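PDB 4Q7F: 5' nucleotidase family protein from Staphylococcus aureus subsp. aureus, which belongs to the 5'-nucleotidase family, joining a metal-binding calcineurin-like phosphoesterase domain to a C-terminal domain that helps enclose a bound ligand. Local coordinates for residues 109-113 with 167-171; 345-349 with 360-364; 387-393 with 471-477; 433-437 with 483-488. One frame throughout, in Å; residues are numbered along the deposited sequence.

Contact 1 lies at the metals in the calcineurin-like phosphoesterase range, whereas contacts 2, 3 and 4 share one sheet of the C-terminal range. The ligand 3D1 lies between these two parts of the protein: H110 of contact 1 bonds its sugar end, and N388 and Y477 of contact 3 hold its purine. The centres of contacts 1 and 3 are about 15 Å apart, yet W170 CD1 and Y477 CE1 approach to 3.2 Å. Within the sheet, strand 359-363 of contact 2 runs between strand 435-438 of contact 4 and strand 469-475 of contact 3. Contact 3 is centred about 11 Å from both contact 2 and contact 4, and I472 and V474 pack on Y488.

Contact 1 (109-113 with 167-171); sequences NHEFN and IPHWE. With MG (magnesium ion), chain B; 3D1 ((2R,3S,5R)-5-(6-amino-9H-purin-9-yl)-tetrahydro-2-(hydroxymethyl)furan-3-ol), chain D.
The GNHE motif of the calcineurin-like phosphoesterase domain supplies the metal ligand N109, which packs here against I167 and W170 of a second loop. N109 CB sits 3.6 Å from W170 CZ3 and also touches I167 CG1; the side chains of N109 and W170 cross at about a right angle, and the amide plane is inclined 55° to the indole. A chi1 of 57° places CG between the backbone N and the carbonyl carbon and turns OD1 to the magnesium ion at 2.3 Å, where D72, H207, H247 and a water also bind. W170 in turn offers one ring face to C5' of 3D1, which lies toward the rim. H110 ND1 donates to N113 OD1 at 2.8 Å in a nearly straight bond (170°) lying in the imidazole plane. This fixes the ring's rotation and directs NE2 at the ligand's O3', 2.8 Å away, in a hydrogen bond that either atom could donate. Behind the site, F112 CE2 packs on I167 CD1 at 3.7 Å. The buried carboxylate of E171 joins the two loops through polar bonds: OE1 is bonded to H175 and, through a water, to N113 O. OE2 accepts a hydrogen bond from N113 ND2 at 2.8 Å on its syn lone pair, and a second water links this same oxygen to N109 O.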
# COMPACT_ATOMS: atom_id res chain seq x y z
N ASN A 109 1.24 3.54 -6.55
CA ASN A 109 2.64 3.26 -6.32
C ASN A 109 3.04 1.80 -6.46
O ASN A 109 4.15 1.50 -6.90
CB ASN A 109 3.11 3.79 -4.95
CG ASN A 109 2.30 3.23 -3.80
OD1 ASN A 109 1.11 3.53 -3.66
ND2 ASN A 109 2.95 2.48 -2.93
N HIS A 110 2.16 0.89 -6.06
CA HIS A 110 2.43 -0.55 -6.12
C HIS A 110 2.47 -1.12 -7.53
O HIS A 110 2.91 -2.25 -7.73
CB HIS A 110 1.50 -1.32 -5.17
CG HIS A 110 1.73 -0.97 -3.74
ND1 HIS A 110 2.80 -1.46 -3.03
CD2 HIS A 110 1.07 -0.15 -2.89
CE1 HIS A 110 2.78 -0.97 -1.80
NE2 HIS A 110 1.75 -0.15 -1.70
N GLU A 111 2.01 -0.35 -8.51
CA GLU A 111 2.15 -0.76 -9.90
C GLU A 111 3.60 -0.87 -10.35
O GLU A 111 3.88 -1.49 -11.38
CB GLU A 111 1.39 0.17 -10.85
CG GLU A 111 0.01 -0.37 -11.21
CD GLU A 111 -0.96 -0.28 -10.07
OE1 GLU A 111 -1.20 -1.31 -9.42
OE2 GLU A 111 -1.46 0.83 -9.80
N PHE A 112 4.52 -0.27 -9.58
CA PHE A 112 5.94 -0.31 -9.89
C PHE A 112 6.71 -1.42 -9.14
O PHE A 112 7.85 -1.71 -9.48
CB PHE A 112 6.57 1.07 -9.59
CG PHE A 112 5.98 2.19 -10.42
CD1 PHE A 112 6.53 2.51 -11.66
CD2 PHE A 112 4.87 2.91 -9.97
CE1 PHE A 112 5.99 3.53 -12.43
CE2 PHE A 112 4.32 3.92 -10.75
CZ PHE A 112 4.90 4.25 -11.97
N ASN A 113 6.07 -2.04 -8.14
CA ASN A 113 6.68 -3.06 -7.29
C ASN A 113 7.37 -4.21 -7.99
O ASN A 113 8.23 -4.83 -7.40
CB ASN A 113 5.64 -3.71 -6.34
CG ASN A 113 5.29 -2.86 -5.12
OD1 ASN A 113 4.53 -3.33 -4.25
ND2 ASN A 113 5.84 -1.65 -5.01
N ILE A 167 6.74 8.16 -4.65
CA ILE A 167 7.29 6.86 -5.06
C ILE A 167 8.81 6.64 -4.81
O ILE A 167 9.19 5.54 -4.41
CB ILE A 167 6.85 6.51 -6.50
CG1 ILE A 167 5.33 6.30 -6.53
CG2 ILE A 167 7.57 5.26 -6.98
CD1 ILE A 167 4.66 6.19 -7.90
N PRO A 168 9.68 7.67 -5.05
CA PRO A 168 11.10 7.51 -4.77
C PRO A 168 11.42 7.15 -3.32
O PRO A 168 12.47 6.57 -3.07
CB PRO A 168 11.69 8.89 -5.13
CG PRO A 168 10.80 9.36 -6.23
CD PRO A 168 9.42 8.93 -5.78
N HIS A 169 10.53 7.48 -2.39
CA HIS A 169 10.76 7.15 -0.99
C HIS A 169 10.42 5.70 -0.65
O HIS A 169 10.64 5.28 0.49
CB HIS A 169 9.93 8.06 -0.10
CG HIS A 169 10.35 9.49 -0.14
ND1 HIS A 169 11.09 10.08 0.85
CD2 HIS A 169 10.13 10.46 -1.07
CE1 HIS A 169 11.32 11.34 0.55
NE2 HIS A 169 10.74 11.60 -0.61
N TRP A 170 9.92 4.93 -1.62
CA TRP A 170 9.53 3.55 -1.36
C TRP A 170 10.07 2.46 -2.29
O TRP A 170 10.41 1.36 -1.86
CB TRP A 170 7.99 3.41 -1.43
CG TRP A 170 7.19 4.41 -0.63
CD1 TRP A 170 7.40 4.78 0.69
CD2 TRP A 170 6.04 5.13 -1.07
NE1 TRP A 170 6.46 5.71 1.07
CE2 TRP A 170 5.61 5.93 0.01
CE3 TRP A 170 5.32 5.18 -2.28
CZ2 TRP A 170 4.50 6.78 -0.09
CZ3 TRP A 170 4.23 6.02 -2.37
CH2 TRP A 170 3.84 6.81 -1.29
N GLU A 171 10.11 2.77 -3.57
CA GLU A 171 10.36 1.76 -4.59
C GLU A 171 11.83 1.39 -4.83
O GLU A 171 12.73 2.15 -4.47
CB GLU A 171 9.71 2.27 -5.91
CG GLU A 171 9.63 1.24 -7.02
CD GLU A 171 8.94 -0.03 -6.54
OE1 GLU A 171 9.66 -1.04 -6.35
OE2 GLU A 171 7.72 0.03 -6.27
MG MG B . -0.98 3.32 -2.84
O5' 3D1 D . 2.61 4.98 2.17
C5' 3D1 D . 3.34 3.76 2.19
C4' 3D1 D . 2.84 2.81 1.12
O4' 3D1 D . 3.79 1.75 1.04
C1' 3D1 D . 3.25 0.51 1.51
N9 3D1 D . 4.27 -0.18 2.35
C4 3D1 D . 5.20 -0.95 1.81
N3 3D1 D . 5.50 -1.31 0.54
C2 3D1 D . 6.54 -2.12 0.29
N1 3D1 D . 7.35 -2.62 1.28
C6 3D1 D . 7.16 -2.33 2.58
N6 3D1 D . 7.98 -2.85 3.54
C5 3D1 D . 6.03 -1.43 2.93
N7 3D1 D . 5.50 -0.91 4.05
C8 3D1 D . 4.44 -0.14 3.70
C2' 3D1 D . 1.92 0.84 2.18
C3' 3D1 D . 1.53 2.10 1.43
O3' 3D1 D . 0.88 1.71 0.20
O HOH W 1 6.18 2.09 -5.07
O HOH W 2 9.24 -3.78 -5.12
O HOH W 3 -1.57 2.40 -0.79

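Contact 2 (345-349 with 360-364)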
# COMPACT_ATOMS: atom_id res chain seq x y z
N ASN A 345 12.14 -12.72 16.72
CA ASN A 345 13.49 -13.18 16.95
C ASN A 345 13.93 -14.01 15.75
O ASN A 345 15.03 -13.84 15.24
CB ASN A 345 13.58 -14.03 18.18
CG ASN A 345 14.99 -14.43 18.48
OD1 ASN A 345 15.83 -13.57 18.76
ND2 ASN A 345 15.27 -15.72 18.41
N PHE A 346 13.05 -14.90 15.31
CA PHE A 346 13.31 -15.74 14.16
C PHE A 346 13.58 -14.95 12.88
O PHE A 346 14.52 -15.25 12.16
CB PHE A 346 12.15 -16.70 13.94
CG PHE A 346 12.02 -17.21 12.54
CD1 PHE A 346 12.88 -18.17 12.06
CD2 PHE A 346 11.04 -16.72 11.71
CE1 PHE A 346 12.76 -18.64 10.77
CE2 PHE A 346 10.91 -17.18 10.41
CZ PHE A 346 11.77 -18.15 9.94
N MSE A 347 12.73 -13.96 12.59
CA MSE A 347 12.88 -13.17 11.37
C MSE A 347 14.18 -12.42 11.41
O MSE A 347 14.93 -12.45 10.44
CB MSE A 347 11.71 -12.19 11.15
CG MSE A 347 10.44 -12.93 10.72
SE MSE A 347 9.14 -11.66 9.98
CE MSE A 347 8.69 -10.71 11.65
N ASN A 348 14.46 -11.74 12.51
CA ASN A 348 15.72 -11.02 12.64
C ASN A 348 16.95 -11.94 12.54
O ASN A 348 17.94 -11.59 11.91
CB ASN A 348 15.74 -10.18 13.92
CG ASN A 348 15.06 -8.84 13.73
OD1 ASN A 348 15.53 -8.00 12.93
ND2 ASN A 348 13.99 -8.60 14.46
N TYR A 349 16.87 -13.14 13.13
CA TYR A 349 17.95 -14.08 13.04
C TYR A 349 18.19 -14.47 11.58
O TYR A 349 19.34 -14.51 11.13
CB TYR A 349 17.72 -15.31 13.90
CG TYR A 349 18.90 -16.26 13.81
CD1 TYR A 349 20.11 -15.96 14.43
CD2 TYR A 349 18.82 -17.45 13.09
CE1 TYR A 349 21.19 -16.80 14.34
CE2 TYR A 349 19.90 -18.30 12.99
CZ TYR A 349 21.08 -17.98 13.62
OH TYR A 349 22.16 -18.82 13.53
N ALA A 360 20.02 -6.06 12.46
CA ALA A 360 18.96 -6.26 11.46
C ALA A 360 17.66 -5.73 12.05
O ALA A 360 17.58 -5.47 13.26
CB ALA A 360 18.84 -7.71 11.09
N CYS A 361 16.66 -5.54 11.20
CA CYS A 361 15.37 -5.12 11.67
C CYS A 361 14.30 -5.49 10.66
O CYS A 361 14.61 -5.71 9.48
CB CYS A 361 15.31 -3.63 11.93
SG CYS A 361 15.41 -2.60 10.44
N THR A 362 13.08 -5.64 11.17
CA THR A 362 11.88 -5.88 10.35
C THR A 362 10.65 -5.40 11.08
O THR A 362 10.60 -5.36 12.31
CB THR A 362 11.70 -7.34 9.96
OG1 THR A 362 10.62 -7.45 9.02
CG2 THR A 362 11.46 -8.21 11.17
N ALA A 363 9.66 -4.99 10.30
CA ALA A 363 8.38 -4.59 10.85
C ALA A 363 7.59 -5.87 11.04
O ALA A 363 7.97 -6.92 10.50
CB ALA A 363 7.66 -3.65 9.90
N LEU A 364 6.56 -5.81 11.88
CA LEU A 364 5.62 -6.92 11.99
C LEU A 364 4.44 -6.45 11.13
O LEU A 364 3.73 -5.48 11.47
CB LEU A 364 5.18 -7.15 13.43
CG LEU A 364 4.19 -8.32 13.59
CD1 LEU A 364 4.88 -9.64 13.28
CD2 LEU A 364 3.62 -8.31 14.98
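With chi1 at -73° and a bend at chi3, the selenomethionine M347 swings its terminal CE onto CG2 of T362, 3.8 Å away. T362 meets it halfway: its OG1 is anti to the backbone N (chi1 -172°), which leaves CG2 as the branch facing the helix, and the two side chains cross at about a right angle. The same methyl of M347 also reaches L364 CD1 at 4.3 Å, extending the apolar contact to the residue beyond T362 and A363. The next residue of the helix, N348, lays its amide against the strand backbone. Its OD1 comes to 3.1 Å from C361 CA and 3.2 Å from the carbonyl carbon of A360, but it makes no hydrogen bond with C361 N because the angle is poor. The amide is held instead from its other end, where ND2 donates to I436 O of the adjoining strand and to T344 O in its own helix. A360 adds its CB, 3.8 Å from N348 OD1, while C361 and A363 send their CB atoms away from the helix. The axes of helix segment 345-349 and strand segment 360-363 approach to 7.8 Å, their N-to-C directions 131° apart. The arrangement is a helix-on-sheet packing within an alpha/beta layer: helix 342-355 covers one face of the mixed sheet in the C-terminal domain, and segment 360-364 leads directly into pocket residue F365.

Contact 3 (387-393 with 471-477); sequences PNTFKVL and TICVNNY. With 3D1 ((2R,3S,5R)-5-(6-amino-9H-purin-9-yl)-tetrahydro-2-(hydroxymethyl)furan-3-ol), chain D.
The side-chain amides of N388 and N476 meet at about a right angle, their planes 64° apart, with a weak hydrogen bond from N388 ND2 to N476 OD1 between them. N388 also reads the purine of 3D1: its ND2 donates to N1 at 2.8 Å, nearly straight at 168°, and its OD1 accepts from N6 at 2.9 Å. The face of the purine rests on the Y477 ring, with C5 3.4 Å above the ring plane over its centre. W170 meets the Y477 ring from the side opposite the purine, the two ring planes nearly parallel. The F390 ring has V474 O at its edge, and C473 SG stands obliquely beside it, 5.4 Å from the centroid. A chi1 of 69° swings the N476 amide over the loop 387-389 that leads into strand 390-396, where OD1 accepts from T389 N at 2.9 Å, well above the carbonyl plane. The return bond, from N476 N to T389 O, is 2.8 Å long. Beyond this pair of bonds runs an antiparallel ladder in which K391 pairs with V474 and L393 with I472, each through two backbone bonds. N475 then closes the strand as N-cap of helix 476-479, its OD1 bonded to R478 N. Strands 390-396 and 469-475 lie inside the sheet, flanked by 493-497 and 359-363; helix 342-355 covers the face of F390, V392 and C473.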
# COMPACT_ATOMS: atom_id res chain seq x y z
N PRO A 387 6.95 -7.43 -1.73
CA PRO A 387 8.09 -7.97 -2.48
C PRO A 387 9.39 -7.15 -2.23
O PRO A 387 10.00 -6.62 -3.15
CB PRO A 387 7.60 -7.90 -3.92
CG PRO A 387 6.66 -6.73 -3.95
CD PRO A 387 6.10 -6.56 -2.57
N ASN A 388 9.79 -7.08 -0.97
CA ASN A 388 11.00 -6.37 -0.58
C ASN A 388 12.27 -7.22 -0.66
O ASN A 388 12.24 -8.41 -0.33
CB ASN A 388 10.97 -5.97 0.88
CG ASN A 388 9.82 -5.07 1.25
OD1 ASN A 388 9.31 -5.15 2.39
ND2 ASN A 388 9.40 -4.22 0.35
N THR A 389 13.37 -6.59 -1.07
CA THR A 389 14.67 -7.22 -1.07
C THR A 389 15.35 -6.53 0.11
O THR A 389 14.71 -5.73 0.82
CB THR A 389 15.43 -7.02 -2.37
OG1 THR A 389 15.49 -5.62 -2.63
CG2 THR A 389 14.70 -7.71 -3.54
N PHE A 390 16.62 -6.81 0.34
CA PHE A 390 17.31 -6.23 1.50
C PHE A 390 18.63 -5.54 1.19
O PHE A 390 19.28 -5.79 0.18
CB PHE A 390 17.47 -7.31 2.55
CG PHE A 390 16.18 -7.96 2.92
CD1 PHE A 390 15.68 -9.02 2.16
CD2 PHE A 390 15.38 -7.43 3.94
CE1 PHE A 390 14.45 -9.58 2.47
CE2 PHE A 390 14.15 -7.99 4.24
CZ PHE A 390 13.69 -9.06 3.51
N LYS A 391 19.04 -4.67 2.10
CA LYS A 391 20.27 -3.97 1.94
C LYS A 391 20.98 -3.84 3.27
O LYS A 391 20.34 -3.59 4.31
CB LYS A 391 20.04 -2.60 1.32
CG LYS A 391 19.82 -2.64 -0.20
CD LYS A 391 19.70 -1.25 -0.78
CE LYS A 391 19.81 -1.28 -2.29
NZ LYS A 391 18.75 -2.14 -2.92
N VAL A 392 22.28 -4.08 3.25
CA VAL A 392 23.11 -3.87 4.45
C VAL A 392 23.69 -2.49 4.28
O VAL A 392 24.29 -2.19 3.27
CB VAL A 392 24.20 -4.91 4.65
CG1 VAL A 392 24.97 -4.60 5.93
CG2 VAL A 392 23.57 -6.28 4.76
N LEU A 393 23.46 -1.64 5.27
CA LEU A 393 23.90 -0.27 5.25
C LEU A 393 24.88 0.02 6.34
O LEU A 393 24.75 -0.51 7.42
CB LEU A 393 22.69 0.64 5.48
CG LEU A 393 21.57 0.47 4.45
CD1 LEU A 393 20.47 1.50 4.76
CD2 LEU A 393 22.11 0.64 3.06
N THR A 471 26.95 -1.97 10.82
CA THR A 471 26.16 -2.37 9.66
C THR A 471 24.78 -2.87 10.07
O THR A 471 24.63 -3.57 11.08
CB THR A 471 26.83 -3.46 8.80
OG1 THR A 471 27.20 -4.59 9.60
CG2 THR A 471 28.05 -2.90 8.14
N ILE A 472 23.78 -2.53 9.25
CA ILE A 472 22.43 -2.91 9.54
C ILE A 472 21.74 -3.43 8.28
O ILE A 472 21.88 -2.86 7.20
CB ILE A 472 21.63 -1.76 10.21
CG1 ILE A 472 20.24 -2.21 10.62
CG2 ILE A 472 21.54 -0.54 9.30
CD1 ILE A 472 19.50 -1.20 11.48
N CYS A 473 21.08 -4.56 8.43
CA CYS A 473 20.27 -5.14 7.35
C CYS A 473 18.86 -4.57 7.46
O CYS A 473 18.17 -4.76 8.50
CB CYS A 473 20.22 -6.65 7.48
SG CYS A 473 19.38 -7.45 6.11
N VAL A 474 18.43 -3.86 6.42
CA VAL A 474 17.09 -3.31 6.37
C VAL A 474 16.46 -3.73 5.04
O VAL A 474 17.16 -4.20 4.12
CB VAL A 474 17.08 -1.78 6.50
CG1 VAL A 474 17.88 -1.36 7.72
CG2 VAL A 474 17.63 -1.11 5.24
N ASN A 475 15.14 -3.61 4.93
CA ASN A 475 14.51 -3.94 3.62
C ASN A 475 14.65 -2.77 2.64
O ASN A 475 15.00 -1.65 3.05
CB ASN A 475 13.08 -4.40 3.79
CG ASN A 475 12.14 -3.32 4.32
OD1 ASN A 475 12.16 -2.18 3.90
ND2 ASN A 475 11.25 -3.73 5.19
N ASN A 476 14.37 -2.99 1.36
CA ASN A 476 14.57 -1.94 0.36
C ASN A 476 13.69 -0.72 0.58
O ASN A 476 14.07 0.41 0.23
CB ASN A 476 14.39 -2.45 -1.06
CG ASN A 476 12.98 -2.81 -1.36
OD1 ASN A 476 12.46 -3.80 -0.86
ND2 ASN A 476 12.34 -2.02 -2.20
N TYR A 477 12.52 -0.95 1.17
CA TYR A 477 11.56 0.12 1.48
C TYR A 477 12.23 1.06 2.47
O TYR A 477 12.31 2.27 2.25
CB TYR A 477 10.29 -0.49 2.10
CG TYR A 477 9.16 0.46 2.40
CD1 TYR A 477 8.27 0.84 1.40
CD2 TYR A 477 8.94 0.92 3.69
CE1 TYR A 477 7.22 1.69 1.66
CE2 TYR A 477 7.88 1.77 3.98
CZ TYR A 477 7.02 2.15 2.96
OH TYR A 477 5.96 2.97 3.21
O5' 3D1 D . 2.61 4.98 2.17
C5' 3D1 D . 3.34 3.76 2.19
C4' 3D1 D . 2.84 2.81 1.12
O4' 3D1 D . 3.79 1.75 1.04
C1' 3D1 D . 3.25 0.51 1.51
N9 3D1 D . 4.27 -0.18 2.35
C4 3D1 D . 5.20 -0.95 1.81
N3 3D1 D . 5.50 -1.31 0.54
C2 3D1 D . 6.54 -2.12 0.29
N1 3D1 D . 7.35 -2.62 1.28
C6 3D1 D . 7.16 -2.33 2.58
N6 3D1 D . 7.98 -2.85 3.54
C5 3D1 D . 6.03 -1.43 2.93
N7 3D1 D . 5.50 -0.91 4.05
C8 3D1 D . 4.44 -0.14 3.70
C2' 3D1 D . 1.92 0.84 2.18
C3' 3D1 D . 1.53 2.10 1.43
O3' 3D1 D . 0.88 1.71 0.20
O HOH W 4 9.54 -3.02 -2.64

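Contact 4 (433-437 with 483-488); sequences NYDIY and GQYDMY
Y485 reaches across to the backbone of N433, its OH donating to N433 O at 2.8 Å with the carbonyl at the edge of the phenol ring. Over one face of that ring lies D435 OD2, 4.0 Å above the plane and toward the rim; the two side chains run past one another, the carboxylate inclined 26° to the ring. Y437 OH comes obliquely to Y485 CE2 at 3.9 Å. At the other end, N433 rests its amide on the backbone of G483, with OD1 3.3 Å from CA. A single water joins three side chains, donating to D435 OD2 at 2.8 Å and hydrogen-bonding with the hydroxyls of Y437 and Y488. SE of selenomethionine M487 lies over the centre of the Y488 ring, 4.1 Å above its plane, a Met-aromatic contact. Further out, S407 OG ties the hydroxyls of Y485 and Y437 together, and R478 forms a salt bridge with D435. The contact joins the loop after helix 476-479 to the outermost strand 435-438, with the N433 side chain just before it about 5 Å from 3D1. Helix 397-408 packs on Y437, Y485 and Y488, and Y488 continues onto I472 and V474 of strand 469-475.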
# COMPACT_ATOMS: atom_id res chain seq x y z
N ASN A 433 5.24 0.61 10.18
CA ASN A 433 6.30 1.59 10.33
C ASN A 433 7.02 1.45 11.66
O ASN A 433 7.79 2.32 12.01
CB ASN A 433 5.81 3.02 10.11
CG ASN A 433 5.62 3.35 8.65
OD1 ASN A 433 6.10 2.63 7.77
ND2 ASN A 433 4.91 4.43 8.38
N TYR A 434 6.72 0.39 12.41
CA TYR A 434 7.42 0.07 13.64
C TYR A 434 8.37 -1.09 13.39
O TYR A 434 7.96 -2.14 12.92
CB TYR A 434 6.45 -0.33 14.75
CG TYR A 434 7.17 -0.82 16.01
CD1 TYR A 434 7.89 0.06 16.80
CD2 TYR A 434 7.09 -2.14 16.41
CE1 TYR A 434 8.54 -0.38 17.93
CE2 TYR A 434 7.71 -2.59 17.56
CZ TYR A 434 8.44 -1.71 18.31
OH TYR A 434 9.03 -2.19 19.46
N ASP A 435 9.63 -0.93 13.76
CA ASP A 435 10.60 -2.01 13.53
C ASP A 435 11.08 -2.60 14.81
O ASP A 435 11.22 -1.88 15.84
CB ASP A 435 11.81 -1.53 12.71
CG ASP A 435 11.51 -1.31 11.24
OD1 ASP A 435 10.59 -1.96 10.70
OD2 ASP A 435 12.24 -0.52 10.58
N ILE A 436 11.30 -3.91 14.74
CA ILE A 436 11.90 -4.66 15.83
C ILE A 436 13.33 -4.98 15.38
O ILE A 436 13.54 -5.50 14.28
CB ILE A 436 11.15 -5.98 16.14
CG1 ILE A 436 9.70 -5.72 16.57
CG2 ILE A 436 11.89 -6.75 17.22
CD1 ILE A 436 8.70 -5.60 15.44
N TYR A 437 14.30 -4.68 16.24
CA TYR A 437 15.71 -4.85 15.89
C TYR A 437 16.37 -6.06 16.52
O TYR A 437 16.05 -6.45 17.64
CB TYR A 437 16.51 -3.59 16.30
CG TYR A 437 16.02 -2.33 15.64
CD1 TYR A 437 14.88 -1.67 16.10
CD2 TYR A 437 16.73 -1.75 14.58
CE1 TYR A 437 14.43 -0.50 15.50
CE2 TYR A 437 16.27 -0.60 13.96
CZ TYR A 437 15.13 0.02 14.43
OH TYR A 437 14.72 1.16 13.83
N GLY A 483 8.50 5.09 5.38
CA GLY A 483 8.00 5.14 6.75
C GLY A 483 8.71 6.20 7.58
O GLY A 483 8.70 6.12 8.80
N GLN A 484 9.29 7.20 6.92
CA GLN A 484 10.02 8.30 7.58
C GLN A 484 11.30 7.84 8.30
O GLN A 484 11.61 8.33 9.40
CB GLN A 484 9.13 9.10 8.57
CG GLN A 484 7.94 9.78 7.95
CD GLN A 484 7.11 10.52 9.00
OE1 GLN A 484 7.65 11.14 9.92
NE2 GLN A 484 5.79 10.47 8.85
N TYR A 485 12.01 6.90 7.68
CA TYR A 485 13.32 6.44 8.16
C TYR A 485 14.36 7.08 7.21
O TYR A 485 15.12 6.41 6.50
CB TYR A 485 13.40 4.92 8.15
CG TYR A 485 12.62 4.31 9.31
CD1 TYR A 485 11.26 4.04 9.21
CD2 TYR A 485 13.24 4.06 10.53
CE1 TYR A 485 10.54 3.50 10.27
CE2 TYR A 485 12.53 3.52 11.60
CZ TYR A 485 11.21 3.23 11.48
OH TYR A 485 10.51 2.70 12.57
N ASP A 486 14.35 8.40 7.23
CA ASP A 486 15.21 9.21 6.38
C ASP A 486 16.72 9.10 6.67
O ASP A 486 17.51 9.33 5.78
CB ASP A 486 14.70 10.65 6.43
CG ASP A 486 13.28 10.76 5.85
OD1 ASP A 486 13.13 10.62 4.62
OD2 ASP A 486 12.31 10.92 6.64
N MSE A 487 17.09 8.67 7.87
CA MSE A 487 18.49 8.52 8.21
C MSE A 487 19.17 7.44 7.38
O MSE A 487 20.38 7.43 7.28
CB MSE A 487 18.66 8.28 9.72
CG MSE A 487 18.30 6.88 10.26
SE MSE A 487 16.41 6.29 10.07
CE MSE A 487 15.57 7.68 11.18
N TYR A 488 18.41 6.53 6.76
CA TYR A 488 19.06 5.51 5.93
C TYR A 488 19.39 5.96 4.51
O TYR A 488 20.18 5.30 3.83
CB TYR A 488 18.21 4.26 5.80
CG TYR A 488 17.93 3.52 7.07
CD1 TYR A 488 18.98 3.14 7.92
CD2 TYR A 488 16.64 3.12 7.40
CE1 TYR A 488 18.74 2.42 9.07
CE2 TYR A 488 16.39 2.40 8.55
CZ TYR A 488 17.46 2.05 9.38
OH TYR A 488 17.27 1.35 10.53
O HOH W 5 14.70 0.70 11.12